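Local atomic coordinates of virulence protein vsdE (Salmonella enterica, PDB entry 5LQ6), a protein that acts as a cysteine hydrolase effector that suppresses host immune responses and contributes to the virulence of Salmonella. Residues A[84-87]-A[93-96]. The protein carries 4 engineered substitutions. Sequence-based numbering, arbitrary orientation.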
loop_
_atom_site.group_PDB
_atom_site.type_symbol
_atom_site.label_atom_id
_atom_site.label_comp_id
_atom_site.label_asym_id
_atom_site.label_seq_id
_atom_site.Cartn_x
_atom_site.Cartn_y
_atom_site.Cartn_z
ATOM N N HIS A 84 2.469 -0.468 -4.058
ATOM C CA HIS A 84 3.218 0.774 -3.918
ATOM C C HIS A 84 4.486 0.822 -4.763
ATOM O O HIS A 84 4.825 1.827 -5.376
ATOM C CB HIS A 84 3.512 1.009 -2.443
ATOM C CG HIS A 84 4.078 2.344 -2.123
ATOM N ND1 HIS A 84 3.320 3.491 -2.130
ATOM C CD2 HIS A 84 5.303 2.723 -1.709
ATOM C CE1 HIS A 84 4.067 4.521 -1.816
ATOM N NE2 HIS A 84 5.277 4.085 -1.529
ATOM N N TYR A 85 5.206 -0.281 -4.714
ATOM C CA TYR A 85 6.396 -0.422 -5.532
ATOM C C TYR A 85 6.091 -0.314 -7.026
ATOM O O TYR A 85 6.787 0.401 -7.743
ATOM C CB TYR A 85 7.066 -1.755 -5.226
ATOM C CG TYR A 85 8.318 -2.098 -6.015
ATOM C CD1 TYR A 85 8.251 -2.681 -7.243
ATOM C CD2 TYR A 85 9.542 -1.806 -5.476
ATOM C CE1 TYR A 85 9.432 -3.020 -7.926
ATOM C CE2 TYR A 85 10.731 -2.161 -6.137
ATOM C CZ TYR A 85 10.624 -2.747 -7.369
ATOM O OH TYR A 85 11.808 -3.085 -8.095
ATOM N N ASN A 86 5.084 -1.030 -7.484
ATOM C CA ASN A 86 4.678 -1.014 -8.905
ATOM C C ASN A 86 4.264 0.406 -9.323
ATOM O O ASN A 86 4.628 0.896 -10.389
ATOM C CB ASN A 86 3.547 -1.997 -9.166
ATOM C CG ASN A 86 3.991 -3.452 -9.050
ATOM O OD1 ASN A 86 5.197 -3.709 -8.920
ATOM N ND2 ASN A 86 3.064 -4.349 -9.013
ATOM N N ILE A 87 3.496 1.098 -8.479
ATOM C CA ILE A 87 3.122 2.442 -8.809
ATOM C C ILE A 87 4.347 3.337 -8.934
ATOM O O ILE A 87 4.468 4.119 -9.898
ATOM C CB ILE A 87 2.133 3.016 -7.736
ATOM C CG1 ILE A 87 0.806 2.324 -7.851
ATOM C CG2 ILE A 87 1.981 4.539 -7.877
ATOM C CD1 ILE A 87 -0.059 2.506 -6.616
ATOM N N ILE A 93 5.394 -5.095 -11.751
ATOM C CA ILE A 93 6.626 -5.920 -11.461
ATOM C C ILE A 93 6.391 -6.932 -10.396
ATOM O O ILE A 93 6.597 -8.117 -10.591
ATOM C CB ILE A 93 7.816 -5.033 -11.126
ATOM C CG1 ILE A 93 8.145 -4.116 -12.293
ATOM C CG2 ILE A 93 9.032 -5.881 -10.688
ATOM C CD1 ILE A 93 9.058 -2.981 -11.951
ATOM N N LEU A 94 5.920 -6.494 -9.206
ATOM C CA LEU A 94 5.700 -7.375 -8.091
ATOM C C LEU A 94 4.264 -7.816 -7.942
ATOM O O LEU A 94 3.343 -7.025 -8.183
ATOM C CB LEU A 94 6.137 -6.687 -6.803
ATOM C CG LEU A 94 7.538 -6.127 -6.708
ATOM C CD1 LEU A 94 7.770 -5.573 -5.314
ATOM C CD2 LEU A 94 8.586 -7.211 -6.978
ATOM N N SER A 95 4.049 -9.063 -7.543
ATOM C CA SER A 95 2.735 -9.570 -7.255
ATOM C C SER A 95 2.828 -10.664 -6.217
ATOM O O SER A 95 3.931 -11.160 -5.942
ATOM C CB SER A 95 2.023 -10.044 -8.520
ATOM O OG SER A 95 2.694 -11.153 -9.108
ATOM N N SER A 96 1.703 -10.994 -5.604
ATOM C CA SER A 96 1.619 -12.075 -4.681
ATOM C C SER A 96 0.933 -13.267 -5.372
ATOM O O SER A 96 -0.094 -13.111 -6.060
ATOM C CB SER A 96 0.871 -11.677 -3.434
ATOM O OG SER A 96 0.712 -12.811 -2.597
#
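Leu94 lays its CD1 methyl over one face of the Tyr85 ring, displaced toward the rim, in a CH-pi contact 3.9 Å from CD1 to the ring centroid. At the ring's edge, beta-branched Ile93 brings CG2 within 4.0 Å of Tyr85 CE1; Asn86 OD1 lies there too, in the ring plane. With CG anti to the backbone N (chi1 179°), Tyr85 reaches both aliphatic residues; tyrosine suits this buried place because its ring packs against apolar side chains while its hydroxyl hydrogen-bonds to Ser11 OG.

The second flat group, the Asn86 amide, is bound along its edge to the main chain of Leu94. Leu94 N donates almost straight to Asn86 OD1 at 2.9 Å, on a lone pair in the carbonyl plane. Asn86 ND2 returns a bond of 2.8 Å to Leu94 O, which lies near the amide plane. These two bonds fix the flip of the amide; OD1 also takes a weak bond from Ile93 N. Asparagine fits because it offers donor and acceptor side by side.

Helix 76-89 is thus joined to strand 94-96, which pairs antiparallel with strand 39-41, by a side-chain amide pairing with one residue's N-H and C=O, in a family grouped with the papain-like clan CA peptidases.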